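Side-chain contacts in proline dipeptidase (Streptococcus agalactiae, PDB 3OOO), which is probably a manganese-dependent hydrolase of the M24B peptidase family acting on dipeptides that end in proline, here represented by its N-terminal domain: residues R9-S14 with T125-N130; S23-V28 with F35-E40; T108-L113 with G119-L124. One frame throughout, in Å; residues are numbered along the deposited sequence.

Interaction 1 of 3, residues R9-S14 with T125-N130; sequences RHHLHS and TPYIQN
H11 reaches from helix 3-14 to the start of helix 126-129, where its imidazole meets T125, Y127 and I128. At H11, CG stands anti to the backbone N (chi1 171°), which carries the ring to T125 and Y127. Y127 CD2 lies over one face of the imidazole, offset toward its rim and 3.3 Å from H11 CG, while H11 CB is near Y127 CE2. The two rings meet obliquely, planes at 42°, and Y127 CB sits over the imidazole face, 4.0 Å from the ring centroid, as a CH-pi contact. I128 CG1 approaches H11 CD2 obliquely, at 3.7 Å. At the far tip H11 NE2 and T125 OG1 share a short hydrogen bond of 2.6 Å near the imidazole plane, bent to 138°; either may be the donor. One residue on, L12 packs on L99 and A20 of the sheet, and L99 also receives T125 and I128. The contact thus joins the first and last helices of this chain, which is the creatinase/prolidase N-terminal domain, with the histidine bonded to the N-cap threonine of the last one.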
# COMPACT_ATOMS: atom_id res chain seq x y z
N ARG A 9 -7.05 21.68 6.58
CA ARG A 9 -6.19 22.27 7.60
C ARG A 9 -6.96 22.56 8.90
O ARG A 9 -6.50 22.22 9.99
CB ARG A 9 -5.53 23.55 7.07
CG ARG A 9 -4.41 24.08 7.95
CD ARG A 9 -3.78 25.32 7.36
NE ARG A 9 -4.75 26.40 7.24
CZ ARG A 9 -5.11 27.19 8.24
NH1 ARG A 9 -4.57 27.03 9.45
NH2 ARG A 9 -6.00 28.15 8.05
N HIS A 10 -8.13 23.17 8.77
CA HIS A 10 -8.96 23.46 9.94
C HIS A 10 -9.48 22.19 10.60
O HIS A 10 -9.58 22.12 11.82
CB HIS A 10 -10.11 24.40 9.57
CG HIS A 10 -9.68 25.81 9.31
ND1 HIS A 10 -9.22 26.64 10.31
CD2 HIS A 10 -9.63 26.54 8.17
CE1 HIS A 10 -8.90 27.81 9.79
NE2 HIS A 10 -9.14 27.78 8.50
N HIS A 11 -9.78 21.19 9.78
CA HIS A 11 -10.24 19.90 10.28
C HIS A 11 -9.19 19.20 11.13
O HIS A 11 -9.52 18.51 12.10
CB HIS A 11 -10.66 18.99 9.13
CG HIS A 11 -10.95 17.58 9.55
ND1 HIS A 11 -11.99 17.26 10.39
CD2 HIS A 11 -10.33 16.42 9.24
CE1 HIS A 11 -12.00 15.95 10.59
NE2 HIS A 11 -11.00 15.42 9.90
N LEU A 12 -7.92 19.36 10.77
CA LEU A 12 -6.84 18.81 11.57
C LEU A 12 -6.90 19.32 13.01
O LEU A 12 -6.55 18.58 13.93
CB LEU A 12 -5.47 19.11 10.95
CG LEU A 12 -5.14 18.50 9.58
CD1 LEU A 12 -3.81 19.02 9.09
CD2 LEU A 12 -5.13 16.97 9.61
N HIS A 13 -7.37 20.55 13.21
CA HIS A 13 -7.55 21.09 14.56
C HIS A 13 -8.59 20.31 15.38
O HIS A 13 -8.44 20.14 16.59
CB HIS A 13 -7.89 22.59 14.55
CG HIS A 13 -6.98 23.44 13.71
ND1 HIS A 13 -7.42 24.52 12.98
CD2 HIS A 13 -5.64 23.35 13.48
CE1 HIS A 13 -6.41 25.07 12.35
NE2 HIS A 13 -5.32 24.38 12.63
N SER A 14 -9.64 19.83 14.71
CA SER A 14 -10.72 19.09 15.37
C SER A 14 -10.25 17.76 15.93
O SER A 14 -10.85 17.23 16.87
CB SER A 14 -11.89 18.87 14.41
OG SER A 14 -12.37 20.10 13.89
N THR A 125 -9.79 10.63 8.01
CA THR A 125 -11.06 10.67 8.73
C THR A 125 -12.21 10.64 7.73
O THR A 125 -12.02 10.97 6.55
CB THR A 125 -11.16 11.95 9.56
OG1 THR A 125 -10.92 13.07 8.70
CG2 THR A 125 -10.15 11.94 10.69
N PRO A 126 -13.42 10.25 8.18
CA PRO A 126 -14.58 10.30 7.29
C PRO A 126 -14.78 11.67 6.64
O PRO A 126 -15.13 11.74 5.46
CB PRO A 126 -15.74 9.96 8.22
CG PRO A 126 -15.14 9.04 9.21
CD PRO A 126 -13.74 9.55 9.44
N TYR A 127 -14.55 12.75 7.39
CA TYR A 127 -14.70 14.11 6.86
C TYR A 127 -13.87 14.34 5.60
O TYR A 127 -14.37 14.87 4.60
CB TYR A 127 -14.39 15.17 7.92
CG TYR A 127 -14.44 16.59 7.38
CD1 TYR A 127 -15.65 17.20 7.07
CD2 TYR A 127 -13.26 17.31 7.16
CE1 TYR A 127 -15.69 18.50 6.58
CE2 TYR A 127 -13.29 18.61 6.67
CZ TYR A 127 -14.51 19.20 6.37
OH TYR A 127 -14.56 20.48 5.88
N ILE A 128 -12.59 13.95 5.65
CA ILE A 128 -11.71 14.09 4.49
C ILE A 128 -12.11 13.11 3.38
O ILE A 128 -12.15 13.48 2.20
CB ILE A 128 -10.21 13.94 4.87
CG1 ILE A 128 -9.81 14.96 5.93
CG2 ILE A 128 -9.32 14.10 3.63
CD1 ILE A 128 -8.42 14.75 6.53
N GLN A 129 -12.41 11.87 3.76
CA GLN A 129 -12.81 10.82 2.82
C GLN A 129 -14.01 11.22 1.97
O GLN A 129 -14.03 10.98 0.76
CB GLN A 129 -13.15 9.52 3.56
CG GLN A 129 -11.96 8.74 4.10
CD GLN A 129 -12.38 7.44 4.78
OE1 GLN A 129 -13.09 6.63 4.20
NE2 GLN A 129 -11.93 7.25 6.01
N ASN A 130 -14.99 11.85 2.61
CA ASN A 130 -16.29 12.12 2.00
C ASN A 130 -16.44 13.50 1.36
O ASN A 130 -17.54 13.85 0.90
CB ASN A 130 -17.41 11.88 3.02
CG ASN A 130 -17.42 10.47 3.58
OD1 ASN A 130 -17.12 9.50 2.87
ND2 ASN A 130 -17.76 10.34 4.86

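Interaction 2 of 3, residues S23-V28 with F35-E40; sequences SDPVTV and FCDPHE
P25, the first residue of helix 25-32, presses its ring against the loop that follows the same helix, and its CA lies 5.3 Å from that of D37. Its CB meets two partners: the carbonyl oxygen of C36, with P25 CB to C36 O at 3.3 Å, and the ring of F35, where CE1 is 3.8 Å from P25 CB. One atom further, P25 CG still touches the C36 carbonyl and also packs on D37, 3.7 Å from both CA and CG of that residue. Beyond it the methylene CD of P38 makes a looser apolar approach to P25 CG. F35 can reach back to the helix start because its side chain extends away from its own N (chi1 -174°), which brings CD1 and CE1 beside the P25 carbonyl. No direct hydrogen bond crosses the contact; instead a water donates to P25 O at 2.8 Å and accepts from the backbone N of C36. Each side is braced locally. D24 OD1 takes the N-H of V26, and D37 OD1 accepts from H39 N at 3.0 Å, from above the carboxylate plane. Outside, E101 binds the backbone N of S23 and D24, while R64 bonds to the carbonyl of F35. The pattern is an aspartate N-cap with proline in the first helical turn, facing a loop that carries an Asx turn at D37.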
# COMPACT_ATOMS: atom_id res chain seq x y z
N SER A 23 -1.21 11.11 -1.00
CA SER A 23 -0.34 10.40 -1.94
C SER A 23 -1.07 9.92 -3.20
O SER A 23 -0.44 9.63 -4.21
CB SER A 23 0.33 9.22 -1.24
OG SER A 23 -0.63 8.33 -0.70
N ASP A 24 -2.39 9.79 -3.11
CA ASP A 24 -3.18 9.30 -4.24
C ASP A 24 -3.21 10.37 -5.33
O ASP A 24 -3.66 11.48 -5.08
CB ASP A 24 -4.60 8.95 -3.74
CG ASP A 24 -5.45 8.25 -4.78
OD1 ASP A 24 -5.32 8.51 -5.99
OD2 ASP A 24 -6.29 7.42 -4.37
N PRO A 25 -2.72 10.04 -6.55
CA PRO A 25 -2.72 11.01 -7.65
C PRO A 25 -4.10 11.63 -7.90
O PRO A 25 -4.19 12.81 -8.21
CB PRO A 25 -2.28 10.16 -8.86
CG PRO A 25 -1.43 9.10 -8.26
CD PRO A 25 -2.09 8.76 -6.95
N VAL A 26 -5.15 10.84 -7.73
CA VAL A 26 -6.52 11.33 -7.90
C VAL A 26 -6.87 12.35 -6.81
O VAL A 26 -7.43 13.41 -7.10
CB VAL A 26 -7.53 10.16 -7.94
CG1 VAL A 26 -8.96 10.67 -8.00
CG2 VAL A 26 -7.24 9.25 -9.12
N THR A 27 -6.52 12.03 -5.56
CA THR A 27 -6.78 12.92 -4.43
C THR A 27 -6.00 14.22 -4.57
O THR A 27 -6.55 15.31 -4.39
CB THR A 27 -6.43 12.24 -3.09
OG1 THR A 27 -7.13 10.99 -2.98
CG2 THR A 27 -6.82 13.14 -1.92
N VAL A 28 -4.71 14.10 -4.87
CA VAL A 28 -3.87 15.28 -5.03
C VAL A 28 -4.40 16.19 -6.14
O VAL A 28 -4.44 17.42 -5.99
CB VAL A 28 -2.39 14.89 -5.25
CG1 VAL A 28 -1.55 16.11 -5.60
CG2 VAL A 28 -1.87 14.22 -3.98
N PHE A 35 -2.04 16.78 -11.54
CA PHE A 35 -2.03 15.32 -11.64
C PHE A 35 -0.65 14.77 -11.97
O PHE A 35 -0.05 15.13 -12.98
CB PHE A 35 -3.02 14.79 -12.69
CG PHE A 35 -3.12 13.29 -12.70
CD1 PHE A 35 -4.09 12.65 -11.93
CD2 PHE A 35 -2.22 12.51 -13.42
CE1 PHE A 35 -4.19 11.25 -11.91
CE2 PHE A 35 -2.30 11.11 -13.41
CZ PHE A 35 -3.28 10.49 -12.65
N CYS A 36 -0.18 13.87 -11.11
CA CYS A 36 1.03 13.09 -11.38
C CYS A 36 0.88 11.74 -10.71
O CYS A 36 0.56 11.67 -9.52
CB CYS A 36 2.27 13.80 -10.83
SG CYS A 36 3.81 12.87 -11.02
N ASP A 37 1.07 10.67 -11.47
CA ASP A 37 1.22 9.35 -10.86
C ASP A 37 2.69 8.96 -10.95
O ASP A 37 3.18 8.59 -12.02
CB ASP A 37 0.33 8.30 -11.53
CG ASP A 37 0.34 6.97 -10.76
OD1 ASP A 37 1.21 6.76 -9.89
OD2 ASP A 37 -0.53 6.12 -11.03
N PRO A 38 3.41 9.04 -9.81
CA PRO A 38 4.85 8.80 -9.84
C PRO A 38 5.20 7.31 -9.81
O PRO A 38 6.38 6.97 -9.90
CB PRO A 38 5.31 9.45 -8.53
CG PRO A 38 4.19 9.19 -7.61
CD PRO A 38 2.94 9.39 -8.45
N HIS A 39 4.20 6.45 -9.67
CA HIS A 39 4.41 5.01 -9.54
C HIS A 39 5.40 4.67 -8.41
O HIS A 39 5.08 4.93 -7.25
CB HIS A 39 4.76 4.40 -10.90
CG HIS A 39 3.61 4.41 -11.86
ND1 HIS A 39 2.84 3.29 -12.09
CD2 HIS A 39 3.07 5.40 -12.60
CE1 HIS A 39 1.88 3.59 -12.95
NE2 HIS A 39 2.00 4.87 -13.27
N GLU A 40 6.58 4.14 -8.73
CA GLU A 40 7.57 3.77 -7.70
C GLU A 40 8.25 4.97 -7.06
O GLU A 40 8.71 4.90 -5.91
CB GLU A 40 8.64 2.82 -8.27
CG GLU A 40 9.61 2.25 -7.23
CD GLU A 40 10.71 1.41 -7.84
OE1 GLU A 40 10.40 0.57 -8.71
OE2 GLU A 40 11.89 1.57 -7.45
O HOH W 1 -1.76 14.12 -8.55

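Interaction 3 of 3, residues T108-L113 with G119-L124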
# COMPACT_ATOMS: atom_id res chain seq x y z
N THR A 108 5.68 -0.04 1.24
CA THR A 108 7.01 0.52 1.06
C THR A 108 7.02 2.01 1.39
O THR A 108 7.89 2.48 2.13
CB THR A 108 7.49 0.32 -0.37
OG1 THR A 108 7.58 -1.08 -0.63
CG2 THR A 108 8.86 0.96 -0.57
N LYS A 109 6.05 2.73 0.85
CA LYS A 109 5.99 4.18 1.04
C LYS A 109 5.58 4.54 2.47
O LYS A 109 6.06 5.53 3.03
CB LYS A 109 5.07 4.81 0.01
CG LYS A 109 5.62 4.70 -1.41
CD LYS A 109 4.65 5.20 -2.44
CE LYS A 109 5.30 5.14 -3.81
NZ LYS A 109 4.80 6.21 -4.70
N PHE A 110 4.70 3.74 3.05
CA PHE A 110 4.30 3.90 4.45
C PHE A 110 5.51 3.76 5.36
O PHE A 110 5.74 4.58 6.25
CB PHE A 110 3.22 2.85 4.77
CG PHE A 110 2.72 2.87 6.18
CD1 PHE A 110 2.24 4.04 6.77
CD2 PHE A 110 2.69 1.69 6.92
CE1 PHE A 110 1.76 4.03 8.08
CE2 PHE A 110 2.21 1.68 8.23
CZ PHE A 110 1.74 2.85 8.81
N GLN A 111 6.31 2.73 5.13
CA GLN A 111 7.49 2.51 5.95
C GLN A 111 8.51 3.63 5.75
O GLN A 111 9.15 4.06 6.72
CB GLN A 111 8.07 1.11 5.74
CG GLN A 111 7.09 0.04 6.23
CD GLN A 111 7.67 -1.35 6.33
OE1 GLN A 111 8.67 -1.67 5.69
NE2 GLN A 111 7.02 -2.20 7.12
N GLY A 112 8.61 4.15 4.53
CA GLY A 112 9.43 5.33 4.28
C GLY A 112 8.99 6.53 5.11
O GLY A 112 9.81 7.18 5.75
N LEU A 113 7.70 6.81 5.11
CA LEU A 113 7.17 7.94 5.89
C LEU A 113 7.43 7.76 7.38
O LEU A 113 7.67 8.74 8.10
CB LEU A 113 5.68 8.14 5.63
CG LEU A 113 5.30 8.69 4.24
CD1 LEU A 113 3.80 8.67 4.04
CD2 LEU A 113 5.83 10.11 4.04
N GLY A 119 5.43 9.40 14.82
CA GLY A 119 4.08 9.60 15.32
C GLY A 119 3.21 8.43 14.92
O GLY A 119 3.66 7.55 14.17
N HIS A 120 1.99 8.40 15.42
CA HIS A 120 1.04 7.37 15.03
C HIS A 120 0.34 7.77 13.74
O HIS A 120 -0.20 8.86 13.62
CB HIS A 120 0.02 7.13 16.15
CG HIS A 120 -1.01 6.10 15.80
ND1 HIS A 120 -0.69 4.77 15.57
CD2 HIS A 120 -2.35 6.19 15.64
CE1 HIS A 120 -1.80 4.10 15.29
NE2 HIS A 120 -2.82 4.94 15.32
N PHE A 121 0.38 6.87 12.76
CA PHE A 121 -0.32 7.08 11.51
C PHE A 121 -1.69 6.43 11.55
O PHE A 121 -1.84 5.29 12.02
CB PHE A 121 0.46 6.48 10.34
CG PHE A 121 1.64 7.30 9.90
CD1 PHE A 121 1.59 8.03 8.72
CD2 PHE A 121 2.81 7.32 10.66
CE1 PHE A 121 2.68 8.78 8.30
CE2 PHE A 121 3.91 8.08 10.25
CZ PHE A 121 3.84 8.81 9.06
N GLU A 122 -2.69 7.15 11.05
CA GLU A 122 -3.99 6.55 10.81
C GLU A 122 -4.57 6.99 9.47
O GLU A 122 -4.09 7.96 8.86
CB GLU A 122 -4.96 6.82 11.97
CG GLU A 122 -5.29 8.27 12.24
CD GLU A 122 -6.20 8.43 13.44
OE1 GLU A 122 -5.87 7.91 14.53
OE2 GLU A 122 -7.26 9.09 13.30
N ASN A 123 -5.58 6.27 9.01
CA ASN A 123 -6.26 6.58 7.77
C ASN A 123 -6.98 7.91 7.86
O ASN A 123 -7.27 8.40 8.96
CB ASN A 123 -7.24 5.46 7.40
CG ASN A 123 -7.79 5.59 5.99
OD1 ASN A 123 -7.09 6.02 5.07
ND2 ASN A 123 -9.05 5.22 5.82
N LEU A 124 -7.25 8.50 6.70
CA LEU A 124 -8.05 9.71 6.61
C LEU A 124 -9.35 9.54 7.40
O LEU A 124 -9.92 8.45 7.46
CB LEU A 124 -8.39 10.04 5.16
CG LEU A 124 -7.26 10.22 4.14
CD1 LEU A 124 -7.87 10.57 2.79
CD2 LEU A 124 -6.25 11.27 4.57
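F110 and F121 meet inside a beta-alpha-beta unit, in which helix 107-116 connects parallel strands 97-100 and 120-123; the pair packs the helix against the second of these, a strand at one end of the sheet within this chain. The aromatic contact is a T-shaped (edge-to-face) pair. The edge of the F110 ring is directed at the face of F121, with the planes at 90° and the centroids 5.6 Å apart. The touching corner is F110 CE1, which lies 3.7 Å from F121 CG. A trans first torsion at F110 (chi1 179°) brings CE1 up to F121. F102 adds another edge-to-face partner to F110, and V107 of the second subunit packs on it as well, so the ring touches both its own domain and the second subunit.

Among the aliphatic contacts, L113, one helical turn after F110, applies its CB to the far end of the F121 ring, F121 CZ being 3.9 Å away. The leucine also packs on V21 and L105, and F121 on V98, which ties the group to the neighbouring strands. A backbone contact adds to these: the carbonyl oxygen of L113 lies equally close to that same CZ, approaching obliquely.

No hydrogen bond crosses between the two segments. Polar links go to other partners: H120 bonds through its backbone to S96 and V98, E122 to V98 and A100, and T108 OG1 to D103 OD1 of the second subunit. All three touching residues are buried, and the closest approach between them is hydrocarbon on hydrocarbon: F121 CB lies at the edge of the F110 ring, near its plane, 3.6 Å from F110 CE1.

From the N terminus, helix 3-14 opens the wide loop that interaction 1 closes only at helix 126-129, so nearly the whole domain lies inside it. Interaction 2 comes first within that loop, closing a short excursion from the start of helix 25-32 to the loop before strand 44-48. Interaction 3 follows in series and closes the helix-to-strand half of the last beta-alpha-beta unit; nothing crosses. Interactions 2 and 3, with centres about 16 Å apart, touch where K109 NZ probably bonds to H39 O. Interactions 1 and 3 meet where the chain passes from strand 120-123 to helix 126-129, through Q129 NE2 and L124 O.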